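Local coordinates for periplasmic binding protein (Veillonella parvula, PDB 4MO9), which probably serves as the solute-binding component of an ABC importer, perhaps one for iron-siderophore complexes, at residues Y77-D80 and M81-F85; A108-V111 and V112-P116; A135-A139 and A140-T144; S312-H315 and G316-R319. One frame throughout, in Å; residues are numbered along the deposited sequence.

Contact 1. Residues Y77-D80 and M81-F85; sequences YRAD and MWKHF
With chi1 at 62°, D80 carries CG between its own backbone N and carbonyl carbon, while M81 keeps CG opposite its carbonyl carbon (chi1 -70°) and runs on extended, which sets the two side chains alongside each other in a common direction. D80 OD1 thereby comes within 3.0 Å of M81 N, and SE of M81, a selenomethionine, ends 4.2 Å from R78 CB. R78 is the N-cap of helix 79-88. Its O receives W82 N at 3.1 Å in the carbonyl plane and, weakly, M81 N. In the next steps of the helix K83 N and H84 N donate to A79 O and D80 O. The aliphatic part of K83 lies along A79, CG 3.2 Å from A79 O, where a small alanine lets it pass, and NZ goes on to E279 and Y266. D80 OD2 accepts from F278 N, and a leucine in place of D80 would probably leave that amide without its mate. Carboxylate and helix start suit each other: the N-terminal amides would tend to stabilise the negative charge of D80, while R78 gives the helix its backbone O and sends its guanidinium to S73 and the bound trimethylamine oxide.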
ATOM      1  N   TYR A  77      10.100  -5.282   7.491  1.00 41.23           N
ATOM      2  CA  TYR A  77       9.430  -5.763   6.286  1.00 44.32           C
ATOM      3  C   TYR A  77       9.602  -4.847   5.085  1.00 41.53           C
ATOM      4  O   TYR A  77       9.230  -5.207   3.973  1.00 41.22           O
ATOM      5  CB  TYR A  77       7.936  -5.965   6.562  1.00 49.93           C
ATOM      6  CG  TYR A  77       7.666  -6.923   7.695  1.00 55.25           C
ATOM      7  CD1 TYR A  77       8.116  -8.239   7.637  1.00 55.95           C
ATOM      8  CD2 TYR A  77       6.959  -6.515   8.824  1.00 58.63           C
ATOM      9  CE1 TYR A  77       7.876  -9.123   8.669  1.00 58.71           C
ATOM     10  CE2 TYR A  77       6.708  -7.397   9.865  1.00 61.32           C
ATOM     11  CZ  TYR A  77       7.169  -8.700   9.780  1.00 62.79           C
ATOM     12  OH  TYR A  77       6.927  -9.580  10.809  1.00 66.44           O
ATOM     13  N   ARG A  78      10.143  -3.657   5.320  1.00 40.12           N
ATOM     14  CA  ARG A  78      10.358  -2.688   4.255  1.00 39.53           C
ATOM     15  C   ARG A  78      11.680  -1.965   4.505  1.00 38.06           C
ATOM     16  O   ARG A  78      11.732  -0.735   4.532  1.00 37.55           O
ATOM     17  CB  ARG A  78       9.177  -1.706   4.194  1.00 43.41           C
ATOM     18  CG  ARG A  78       7.886  -2.337   3.659  1.00 50.80           C
ATOM     19  CD  ARG A  78       6.620  -1.719   4.232  1.00 57.34           C
ATOM     20  NE  ARG A  78       6.173  -2.387   5.455  1.00 63.48           N
ATOM     21  CZ  ARG A  78       5.414  -3.484   5.484  1.00 63.25           C
ATOM     22  NH1 ARG A  78       5.060  -4.016   6.647  1.00 62.98           N
ATOM     23  NH2 ARG A  78       5.010  -4.053   4.357  1.00 62.68           N
ATOM     24  N   ALA A  79      12.751  -2.733   4.692  1.00 34.83           N
ATOM     25  CA  ALA A  79      14.008  -2.157   5.172  1.00 35.49           C
ATOM     26  C   ALA A  79      14.609  -1.147   4.200  1.00 36.69           C
ATOM     27  O   ALA A  79      15.339  -0.240   4.613  1.00 35.77           O
ATOM     28  CB  ALA A  79      15.021  -3.249   5.508  1.00 38.24           C
ATOM     29  N   ASP A  80      14.320  -1.296   2.911  1.00 36.43           N
ATOM     30  CA  ASP A  80      14.862  -0.336   1.959  1.00 38.51           C
ATOM     31  C   ASP A  80      14.263   1.046   2.207  1.00 34.77           C
ATOM     32  O   ASP A  80      14.968   2.057   2.120  1.00 34.45           O
ATOM     33  CB  ASP A  80      14.676  -0.786   0.504  1.00 37.70           C
ATOM     34  CG  ASP A  80      13.221  -0.930   0.113  1.00 37.30           C
ATOM     35  OD1 ASP A  80      12.415  -1.411   0.948  1.00 34.62           O
ATOM     36  OD2 ASP A  80      12.891  -0.574  -1.049  1.00 36.62           O
HETATM   37  N   MSE A  81      12.974   1.090   2.542  1.00 34.74           N
HETATM   38  CA  MSE A  81      12.337   2.352   2.898  1.00 33.93           C
HETATM   39  C   MSE A  81      12.909   2.901   4.212  1.00 35.83           C
HETATM   40  O   MSE A  81      13.194   4.100   4.328  1.00 35.45           O
HETATM   41  CB  MSE A  81      10.819   2.174   3.013  1.00 33.55           C
HETATM   42  CG  MSE A  81      10.122   1.934   1.692  1.00 34.13           C
HETATM   43 SE   MSE A  81       8.211   1.663   1.965  0.66 37.99          SE
HETATM   44  CE  MSE A  81       7.649   1.836   0.104  1.00 40.78           C
ATOM     45  N   TRP A  82      13.089   2.023   5.195  1.00 36.29           N
ATOM     46  CA  TRP A  82      13.676   2.424   6.473  1.00 36.27           C
ATOM     47  C   TRP A  82      15.053   3.071   6.304  1.00 37.08           C
ATOM     48  O   TRP A  82      15.329   4.098   6.932  1.00 34.96           O
ATOM     49  CB  TRP A  82      13.760   1.232   7.438  1.00 36.30           C
ATOM     50  CG  TRP A  82      14.261   1.611   8.797  1.00 36.94           C
ATOM     51  CD1 TRP A  82      15.423   1.214   9.393  1.00 39.20           C
ATOM     52  CD2 TRP A  82      13.611   2.488   9.726  1.00 40.70           C
ATOM     53  NE1 TRP A  82      15.533   1.790  10.642  1.00 41.38           N
ATOM     54  CE2 TRP A  82      14.431   2.572  10.871  1.00 41.33           C
ATOM     55  CE3 TRP A  82      12.409   3.201   9.704  1.00 41.35           C
ATOM     56  CZ2 TRP A  82      14.086   3.347  11.986  1.00 43.92           C
ATOM     57  CZ3 TRP A  82      12.071   3.974  10.799  1.00 43.43           C
ATOM     58  CH2 TRP A  82      12.905   4.039  11.928  1.00 44.38           C
ATOM     59  N   LYS A  83      15.913   2.489   5.463  1.00 36.71           N
ATOM     60  CA  LYS A  83      17.237   3.071   5.235  1.00 41.17           C
ATOM     61  C   LYS A  83      17.122   4.445   4.589  1.00 41.50           C
ATOM     62  O   LYS A  83      17.813   5.391   4.973  1.00 43.10           O
ATOM     63  CB  LYS A  83      18.090   2.197   4.308  1.00 47.39           C
ATOM     64  CG  LYS A  83      18.353   0.782   4.776  1.00 55.10           C
ATOM     65  CD  LYS A  83      19.056  -0.000   3.642  1.00 59.83           C
ATOM     66  CE  LYS A  83      18.530  -1.432   3.527  1.00 59.58           C
ATOM     67  NZ  LYS A  83      18.600  -1.938   2.131  1.00 57.90           N
ATOM     68  N   HIS A  84      16.266   4.541   3.578  1.00 38.62           N
ATOM     69  CA  HIS A  84      16.127   5.772   2.820  1.00 39.75           C
ATOM     70  C   HIS A  84      15.590   6.881   3.726  1.00 40.05           C
ATOM     71  O   HIS A  84      16.121   7.998   3.759  1.00 38.58           O
ATOM     72  CB  HIS A  84      15.174   5.546   1.649  1.00 39.39           C
ATOM     73  CG  HIS A  84      15.082   6.706   0.712  1.00 44.33           C
ATOM     74  ND1 HIS A  84      16.128   7.085  -0.106  1.00 44.53           N
ATOM     75  CD2 HIS A  84      14.074   7.576   0.461  1.00 44.60           C
ATOM     76  CE1 HIS A  84      15.767   8.137  -0.817  1.00 47.31           C
ATOM     77  NE2 HIS A  84      14.523   8.457  -0.492  1.00 46.30           N
ATOM     78  N   PHE A  85      14.547   6.555   4.480  1.00 39.03           N
ATOM     79  CA  PHE A  85      13.876   7.549   5.299  1.00 37.01           C
ATOM     80  C   PHE A  85      14.774   8.003   6.447  1.00 39.74           C
ATOM     81  O   PHE A  85      14.856   9.196   6.738  1.00 40.50           O
ATOM     82  CB  PHE A  85      12.540   7.016   5.824  1.00 36.21           C
ATOM     83  CG  PHE A  85      11.545   6.672   4.739  1.00 34.50           C
ATOM     84  CD1 PHE A  85      11.763   7.058   3.416  1.00 34.07           C
ATOM     85  CD2 PHE A  85      10.387   5.964   5.048  1.00 32.44           C
ATOM     86  CE1 PHE A  85      10.844   6.729   2.419  1.00 34.71           C
ATOM     87  CE2 PHE A  85       9.464   5.631   4.055  1.00 32.22           C
ATOM     88  CZ  PHE A  85       9.695   6.015   2.741  1.00 33.13           C
TER

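Contact 2. Residues A108-V111 and V112-P116; sequences AEQV and VALNP
V112 N makes a nearly linear bond to A108 O, 2.9 Å at an N-H...O angle of 175°. With CG1 anti to the backbone N (chi1 173°), CG2 falls opposite the carbonyl carbon and swings back to 3.2 Å from A108 O, covering one side of that acceptor with a methyl group. A113 follows with a more bent bond from its N to E109 O, and its small CB fits 3.3 Å from E109 O. At L114 the helical pattern tightens: L114 N reaches V111 O at 2.9 Å, from above the carbonyl plane, and L114 CG settles 3.6 Å from Q110 O. N115 then takes a positive phi, which asparagine tolerates better than most residues, and its N donates to V112 O, closing a type I turn. P116, with no N-H to offer, lays CD 3.4 Å from V111 O, and its CG meets V111 CG1 at 4.3 Å. Outside, R40 binds the carbonyl oxygens of L114 and N115. The chemistry implies a helix that ends by winding tighter: V111 O accepts L114 N and has carbons of L114 and P116 packed against it, while proline and valine continue the apolar side towards V42 of strand 41-42.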
ATOM      1  N   ALA A 108       1.738  -3.721  26.302  1.00 39.13           N
ATOM      2  CA  ALA A 108       0.855  -2.591  26.584  1.00 39.24           C
ATOM      3  C   ALA A 108       1.443  -1.622  27.614  1.00 41.95           C
ATOM      4  O   ALA A 108       1.339  -0.403  27.462  1.00 39.25           O
ATOM      5  CB  ALA A 108      -0.504  -3.086  27.026  1.00 35.77           C
ATOM      6  N   GLU A 109       2.057  -2.170  28.660  1.00 45.20           N
ATOM      7  CA  GLU A 109       2.664  -1.356  29.711  1.00 45.08           C
ATOM      8  C   GLU A 109       3.826  -0.502  29.182  1.00 44.53           C
ATOM      9  O   GLU A 109       4.031   0.628  29.631  1.00 43.02           O
ATOM     10  CB  GLU A 109       3.130  -2.242  30.874  1.00 49.11           C
ATOM     11  CG  GLU A 109       2.004  -2.821  31.741  1.00 53.17           C
ATOM     12  CD  GLU A 109       1.203  -3.913  31.039  1.00 59.03           C
ATOM     13  OE1 GLU A 109       1.767  -4.595  30.154  1.00 62.79           O
ATOM     14  OE2 GLU A 109       0.005  -4.084  31.364  1.00 60.01           O
ATOM     15  N   GLN A 110       4.583  -1.044  28.233  1.00 43.63           N
ATOM     16  CA  GLN A 110       5.694  -0.302  27.630  1.00 44.11           C
ATOM     17  C   GLN A 110       5.159   0.875  26.817  1.00 40.59           C
ATOM     18  O   GLN A 110       5.729   1.971  26.820  1.00 39.65           O
ATOM     19  CB  GLN A 110       6.543  -1.223  26.747  1.00 44.33           C
ATOM     20  CG  GLN A 110       7.801  -0.578  26.166  1.00 47.85           C
ATOM     21  CD  GLN A 110       7.615  -0.062  24.742  1.00 49.64           C
ATOM     22  OE1 GLN A 110       8.427   0.723  24.243  1.00 51.16           O
ATOM     23  NE2 GLN A 110       6.548  -0.503  24.084  1.00 48.98           N
ATOM     24  N   VAL A 111       4.041   0.649  26.139  1.00 37.59           N
ATOM     25  CA  VAL A 111       3.424   1.700  25.345  1.00 37.02           C
ATOM     26  C   VAL A 111       2.832   2.794  26.235  1.00 37.99           C
ATOM     27  O   VAL A 111       3.077   3.986  26.004  1.00 37.81           O
ATOM     28  CB  VAL A 111       2.333   1.136  24.428  1.00 33.10           C
ATOM     29  CG1 VAL A 111       1.646   2.275  23.688  1.00 31.16           C
ATOM     30  CG2 VAL A 111       2.940   0.129  23.451  1.00 33.39           C
ATOM     31  N   VAL A 112       2.059   2.388  27.245  1.00 37.94           N
ATOM     32  CA  VAL A 112       1.481   3.325  28.221  1.00 36.67           C
ATOM     33  C   VAL A 112       2.567   4.198  28.844  1.00 38.73           C
ATOM     34  O   VAL A 112       2.347   5.377  29.134  1.00 40.20           O
ATOM     35  CB  VAL A 112       0.706   2.572  29.331  1.00 37.74           C
ATOM     36  CG1 VAL A 112       0.260   3.517  30.445  1.00 38.27           C
ATOM     37  CG2 VAL A 112      -0.498   1.853  28.739  1.00 37.40           C
ATOM     38  N   ALA A 113       3.749   3.621  29.025  1.00 38.75           N
ATOM     39  CA  ALA A 113       4.863   4.323  29.648  1.00 40.31           C
ATOM     40  C   ALA A 113       5.429   5.438  28.766  1.00 39.28           C
ATOM     41  O   ALA A 113       6.227   6.255  29.229  1.00 40.09           O
ATOM     42  CB  ALA A 113       5.949   3.342  30.013  1.00 44.05           C
ATOM     43  N   LEU A 114       5.025   5.466  27.502  1.00 36.32           N
ATOM     44  CA  LEU A 114       5.443   6.524  26.592  1.00 38.83           C
ATOM     45  C   LEU A 114       4.532   7.756  26.687  1.00 41.23           C
ATOM     46  O   LEU A 114       4.753   8.753  25.988  1.00 41.11           O
ATOM     47  CB  LEU A 114       5.440   6.004  25.158  1.00 34.29           C
ATOM     48  CG  LEU A 114       6.420   4.875  24.834  1.00 35.46           C
ATOM     49  CD1 LEU A 114       6.239   4.477  23.395  1.00 36.14           C
ATOM     50  CD2 LEU A 114       7.854   5.300  25.068  1.00 37.40           C
ATOM     51  N   ASN A 115       3.521   7.678  27.552  1.00 40.60           N
ATOM     52  CA  ASN A 115       2.494   8.719  27.663  1.00 40.28           C
ATOM     53  C   ASN A 115       1.940   9.214  26.331  1.00 36.99           C
ATOM     54  O   ASN A 115       1.910  10.419  26.081  1.00 37.61           O
ATOM     55  CB  ASN A 115       3.024   9.884  28.494  1.00 43.08           C
ATOM     56  CG  ASN A 115       3.297   9.478  29.917  1.00 50.99           C
ATOM     57  OD1 ASN A 115       2.451   8.851  30.561  1.00 53.95           O
ATOM     58  ND2 ASN A 115       4.486   9.802  30.415  1.00 54.42           N
ATOM     59  N   PRO A 116       1.478   8.285  25.478  1.00 36.57           N
ATOM     60  CA  PRO A 116       1.024   8.728  24.160  1.00 34.11           C
ATOM     61  C   PRO A 116      -0.341   9.372  24.275  1.00 37.04           C
ATOM     62  O   PRO A 116      -0.991   9.216  25.322  1.00 36.30           O
ATOM     63  CB  PRO A 116       0.909   7.425  23.379  1.00 33.55           C
ATOM     64  CG  PRO A 116       0.579   6.389  24.410  1.00 32.81           C
ATOM     65  CD  PRO A 116       1.187   6.856  25.718  1.00 34.17           C
TER

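Contact 3. Residues A135-A139 and A140-T144; sequences AKMDA and AGIQT
I142 folds back over the last turn of helix 134-139 and meets M137. Its CB lies 3.6 Å from M137 O, the oxygen that also accepts I142 N; CG1, opposite the carbonyl carbon at chi1 -59°, stays near the same oxygen; and CD1 finishes 4.0 Å from SE of M137. The M137 chain, bent at chi2 and chi3, crosses that of I142 at a slant, and the unbranched methionine chain, here with selenium for sulfur, can shape itself to the branched isoleucine. Behind this apolar touch the backbone is closed by two bonds: I142 N to M137 O at 3.0 Å, and G141 N to D138 O at 2.9 Å, the latter donor standing above the carbonyl plane. A140 N still donates to K136 O in helical fashion. G141 takes a phi of 84°, and at its backbone angles a side-chain carbon would collide with the carbonyl O of A140, so a glycine fits. On the polar side a water bridges the turn, donating to D138 OD1 and I142 O and accepting from T144 OG1, each at 2.6 Å; D138 also forms a salt bridge with K134, and T144 OG1 a hydrogen bond with Y129. The whole is a Schellman motif with its apolar contact from the residue after the glycine, ending helix 134-139 and leading the chain into edge strand 143-147 of the parallel sheet.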
ATOM      1  N   ALA A 135      -8.550  -2.080  26.043  1.00 34.20           N
ATOM      2  CA  ALA A 135      -8.968  -1.830  27.421  1.00 39.99           C
ATOM      3  C   ALA A 135      -7.837  -1.153  28.198  1.00 40.21           C
ATOM      4  O   ALA A 135      -8.083  -0.255  29.015  1.00 38.37           O
ATOM      5  CB  ALA A 135      -9.399  -3.117  28.114  1.00 37.13           C
ATOM      6  N   LYS A 136      -6.602  -1.568  27.931  1.00 35.55           N
ATOM      7  CA  LYS A 136      -5.455  -0.988  28.621  1.00 44.22           C
ATOM      8  C   LYS A 136      -5.166   0.429  28.131  1.00 40.62           C
ATOM      9  O   LYS A 136      -4.792   1.307  28.927  1.00 41.90           O
ATOM     10  CB  LYS A 136      -4.229  -1.891  28.494  1.00 45.31           C
ATOM     11  CG  LYS A 136      -4.380  -3.194  29.284  1.00 48.92           C
ATOM     12  CD  LYS A 136      -3.105  -4.013  29.258  1.00 51.17           C
ATOM     13  CE  LYS A 136      -3.255  -5.296  30.056  1.00 54.58           C
ATOM     14  NZ  LYS A 136      -2.032  -6.144  29.931  1.00 58.22           N
HETATM   15  N   MSE A 137      -5.377   0.657  26.841  1.00 35.03           N
HETATM   16  CA  MSE A 137      -5.212   1.989  26.264  1.00 33.62           C
HETATM   17  C   MSE A 137      -6.279   2.930  26.837  1.00 35.95           C
HETATM   18  O   MSE A 137      -5.971   4.059  27.256  1.00 35.54           O
HETATM   19  CB  MSE A 137      -5.305   1.934  24.736  1.00 30.95           C
HETATM   20  CG  MSE A 137      -4.295   0.991  24.032  1.00 41.68           C
HETATM   21 SE   MSE A 137      -2.434   1.490  24.346  0.66 41.26          SE
HETATM   22  CE  MSE A 137      -2.003   0.030  25.575  1.00 48.97           C
ATOM     23  N   ASP A 138      -7.527   2.452  26.884  1.00 35.31           N
ATOM     24  CA  ASP A 138      -8.635   3.215  27.472  1.00 34.00           C
ATOM     25  C   ASP A 138      -8.349   3.581  28.935  1.00 36.21           C
ATOM     26  O   ASP A 138      -8.480   4.741  29.351  1.00 36.08           O
ATOM     27  CB  ASP A 138      -9.938   2.404  27.406  1.00 36.16           C
ATOM     28  CG  ASP A 138     -10.484   2.249  25.986  1.00 38.43           C
ATOM     29  OD1 ASP A 138     -10.020   2.949  25.063  1.00 41.05           O
ATOM     30  OD2 ASP A 138     -11.402   1.423  25.790  1.00 37.66           O
ATOM     31  N   ALA A 139      -7.979   2.577  29.725  1.00 37.08           N
ATOM     32  CA  ALA A 139      -7.655   2.792  31.131  1.00 39.92           C
ATOM     33  C   ALA A 139      -6.590   3.872  31.332  1.00 39.72           C
ATOM     34  O   ALA A 139      -6.623   4.594  32.327  1.00 44.52           O
ATOM     35  CB  ALA A 139      -7.223   1.485  31.786  1.00 42.59           C
ATOM     36  N   ALA A 140      -5.663   3.989  30.386  1.00 39.46           N
ATOM     37  CA  ALA A 140      -4.564   4.952  30.493  1.00 43.33           C
ATOM     38  C   ALA A 140      -4.913   6.324  29.910  1.00 43.00           C
ATOM     39  O   ALA A 140      -4.093   7.243  29.956  1.00 45.20           O
ATOM     40  CB  ALA A 140      -3.314   4.406  29.813  1.00 40.92           C
ATOM     41  N   GLY A 141      -6.106   6.452  29.332  1.00 41.89           N
ATOM     42  CA  GLY A 141      -6.542   7.729  28.788  1.00 43.57           C
ATOM     43  C   GLY A 141      -6.039   7.990  27.377  1.00 40.71           C
ATOM     44  O   GLY A 141      -6.057   9.136  26.904  1.00 41.36           O
ATOM     45  N   ILE A 142      -5.590   6.939  26.696  1.00 35.73           N
ATOM     46  CA  ILE A 142      -5.088   7.070  25.329  1.00 36.47           C
ATOM     47  C   ILE A 142      -6.234   6.896  24.327  1.00 37.18           C
ATOM     48  O   ILE A 142      -7.021   5.948  24.438  1.00 36.91           O
ATOM     49  CB  ILE A 142      -3.979   6.029  25.050  1.00 35.64           C
ATOM     50  CG1 ILE A 142      -2.824   6.225  26.043  1.00 39.84           C
ATOM     51  CG2 ILE A 142      -3.488   6.115  23.613  1.00 34.08           C
ATOM     52  CD1 ILE A 142      -1.995   4.976  26.285  1.00 42.95           C
ATOM     53  N   GLN A 143      -6.324   7.794  23.346  1.00 34.97           N
ATOM     54  CA  GLN A 143      -7.429   7.746  22.385  1.00 34.52           C
ATOM     55  C   GLN A 143      -7.136   6.813  21.222  1.00 31.32           C
ATOM     56  O   GLN A 143      -5.993   6.717  20.771  1.00 32.14           O
ATOM     57  CB  GLN A 143      -7.769   9.151  21.877  1.00 34.43           C
ATOM     58  CG  GLN A 143      -8.062  10.133  23.015  1.00 36.75           C
ATOM     59  CD  GLN A 143      -9.133   9.614  23.953  1.00 43.30           C
ATOM     60  OE1 GLN A 143     -10.254   9.315  23.531  1.00 44.45           O
ATOM     61  NE2 GLN A 143      -8.792   9.489  25.236  1.00 46.38           N
ATOM     62  N   THR A 144      -8.173   6.138  20.733  1.00 27.92           N
ATOM     63  CA  THR A 144      -8.040   5.259  19.570  1.00 27.86           C
ATOM     64  C   THR A 144      -8.772   5.904  18.387  1.00 31.41           C
ATOM     65  O   THR A 144      -9.913   6.382  18.540  1.00 29.30           O
ATOM     66  CB  THR A 144      -8.682   3.887  19.850  1.00 29.95           C
ATOM     67  OG1 THR A 144      -7.963   3.217  20.900  1.00 31.11           O
ATOM     68  CG2 THR A 144      -8.695   3.025  18.597  1.00 28.68           C
TER
HETATM   69  O   HOH W   1      -8.400   4.016  23.313  1.00 34.89           O

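Contact 4. Residues S312-H315 and G316-R319; sequences SAHH and GLPR
H314 and G316 form the inner shell: G316 N donates to H314 ND1 at 2.9 Å, meeting the edge of the ring in its plane at an N-H...N angle of 156°. The ring reaches it because CG is turned opposite the backbone N (chi1 -166°). As ND1 accepts, the imidazole is probably neutral with its hydrogen on NE2. Glycine suits position 316, since a CB there would come to 3.1 Å from H314 CE1. L317 N closes the turn on H314 O from above the carbonyl plane, and L317 CD1 packs 3.7 Å from H314 CB. With an alanine for H314, G316 N is likely to lose its acceptor and the turn one of its bonds. Farther out, P318 CD rests 3.4 Å from H315 O, and R319 curls back so that NH1 binds P318 O at 2.8 Å and, weakly, G316 O. Around these, W364 meets the H314 ring, W224 NE1 is hydrogen-bonded to H315 ND1, and F365 and V326 pack on L317. This is a type I beta turn, H314 to L317, leading off strand 310-313, with the side chain of R319 about 6 Å from the bound trimethylamine oxide.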
ATOM      1  N   SER A 312       4.681  -5.104 -14.067  1.00 33.23           N
ATOM      2  CA  SER A 312       4.997  -5.269 -12.652  1.00 31.54           C
ATOM      3  C   SER A 312       4.721  -3.963 -11.920  1.00 27.65           C
ATOM      4  O   SER A 312       5.053  -2.891 -12.427  1.00 29.70           O
ATOM      5  CB  SER A 312       6.475  -5.668 -12.488  1.00 36.24           C
ATOM      6  OG  SER A 312       6.808  -5.784 -11.105  1.00 37.66           O
ATOM      7  N   ALA A 313       4.082  -4.050 -10.753  1.00 29.87           N
ATOM      8  CA  ALA A 313       3.858  -2.893  -9.898  1.00 29.67           C
ATOM      9  C   ALA A 313       4.331  -3.259  -8.498  1.00 29.73           C
ATOM     10  O   ALA A 313       4.373  -4.440  -8.152  1.00 32.85           O
ATOM     11  CB  ALA A 313       2.385  -2.514  -9.880  1.00 29.47           C
ATOM     12  N   HIS A 314       4.692  -2.259  -7.698  1.00 28.58           N
ATOM     13  CA  HIS A 314       5.245  -2.490  -6.365  1.00 28.70           C
ATOM     14  C   HIS A 314       4.159  -2.948  -5.381  1.00 31.39           C
ATOM     15  O   HIS A 314       3.148  -2.257  -5.192  1.00 30.84           O
ATOM     16  CB  HIS A 314       5.922  -1.207  -5.846  1.00 29.70           C
ATOM     17  CG  HIS A 314       6.792  -1.421  -4.643  1.00 31.98           C
ATOM     18  ND1 HIS A 314       6.283  -1.768  -3.412  1.00 32.99           N
ATOM     19  CD2 HIS A 314       8.137  -1.346  -4.486  1.00 34.46           C
ATOM     20  CE1 HIS A 314       7.274  -1.900  -2.546  1.00 32.11           C
ATOM     21  NE2 HIS A 314       8.409  -1.646  -3.171  1.00 32.69           N
ATOM     22  N   HIS A 315       4.398  -4.093  -4.737  1.00 30.39           N
ATOM     23  CA  HIS A 315       3.459  -4.751  -3.818  1.00 32.48           C
ATOM     24  C   HIS A 315       3.067  -3.894  -2.615  1.00 31.86           C
ATOM     25  O   HIS A 315       2.010  -4.108  -2.004  1.00 32.09           O
ATOM     26  CB  HIS A 315       4.085  -6.073  -3.344  1.00 33.67           C
ATOM     27  CG  HIS A 315       3.124  -7.028  -2.699  1.00 36.56           C
ATOM     28  ND1 HIS A 315       1.847  -7.240  -3.170  1.00 38.11           N
ATOM     29  CD2 HIS A 315       3.279  -7.862  -1.643  1.00 37.30           C
ATOM     30  CE1 HIS A 315       1.246  -8.148  -2.416  1.00 38.03           C
ATOM     31  NE2 HIS A 315       2.095  -8.544  -1.486  1.00 38.66           N
ATOM     32  N   GLY A 316       3.911  -2.924  -2.266  1.00 35.08           N
ATOM     33  CA  GLY A 316       3.689  -2.131  -1.065  1.00 34.78           C
ATOM     34  C   GLY A 316       2.983  -0.809  -1.319  1.00 33.54           C
ATOM     35  O   GLY A 316       2.831   0.011  -0.415  1.00 32.02           O
ATOM     36  N   LEU A 317       2.563  -0.587  -2.558  1.00 31.03           N
ATOM     37  CA  LEU A 317       1.862   0.641  -2.900  1.00 26.54           C
ATOM     38  C   LEU A 317       0.358   0.655  -2.569  1.00 28.52           C
ATOM     39  O   LEU A 317      -0.166   1.718  -2.230  1.00 30.13           O
ATOM     40  CB  LEU A 317       2.103   1.037  -4.362  1.00 28.82           C
ATOM     41  CG  LEU A 317       3.527   1.465  -4.755  1.00 30.95           C
ATOM     42  CD1 LEU A 317       3.640   1.653  -6.273  1.00 31.47           C
ATOM     43  CD2 LEU A 317       3.929   2.749  -4.021  1.00 29.43           C
ATOM     44  N   PRO A 318      -0.342  -0.502  -2.669  1.00 25.94           N
ATOM     45  CA  PRO A 318      -1.762  -0.503  -2.284  1.00 25.45           C
ATOM     46  C   PRO A 318      -2.032  -0.270  -0.791  1.00 27.21           C
ATOM     47  O   PRO A 318      -1.101  -0.205   0.016  1.00 26.25           O
ATOM     48  CB  PRO A 318      -2.217  -1.916  -2.643  1.00 29.99           C
ATOM     49  CG  PRO A 318      -1.337  -2.291  -3.816  1.00 28.26           C
ATOM     50  CD  PRO A 318       0.012  -1.738  -3.397  1.00 28.80           C
ATOM     51  N   ARG A 319      -3.316  -0.198  -0.447  1.00 25.61           N
ATOM     52  CA  ARG A 319      -3.774   0.085   0.921  1.00 26.97           C
ATOM     53  C   ARG A 319      -2.977   1.207   1.594  1.00 25.60           C
ATOM     54  O   ARG A 319      -2.618   1.118   2.779  1.00 25.98           O
ATOM     55  CB  ARG A 319      -3.890  -1.196   1.795  1.00 28.74           C
ATOM     56  CG  ARG A 319      -2.693  -2.175   1.807  1.00 33.29           C
ATOM     57  CD  ARG A 319      -1.580  -1.771   2.792  1.00 35.74           C
ATOM     58  NE  ARG A 319      -0.486  -2.755   2.850  1.00 37.41           N
ATOM     59  CZ  ARG A 319       0.670  -2.629   2.201  1.00 43.21           C
ATOM     60  NH1 ARG A 319       0.894  -1.561   1.436  1.00 43.08           N
ATOM     61  NH2 ARG A 319       1.611  -3.567   2.311  1.00 43.53           N
TER

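In the fold
Contacts 2 and 3 are neighbours on the outlying part of the fold, each centred about 28 Å from the middle of the chain, and both end helices that lead to strands of the four-stranded parallel sheet. They are joined by a salt bridge from E109 OE2 to K136 NZ and by packing of P116 on I142. Contact 4, centred about 6 Å from the chain's middle, leaves the mixed sheet instead and is more buried and aromatic. Contact 1, intermediate at about 14 Å from centre to centre and partly buried, starts a helix where contacts 2 and 3 end one. It meets contact 4 near the ligand, where R78 and R319 bring guanidinium groups together, which would perhaps suit an anionic ligand.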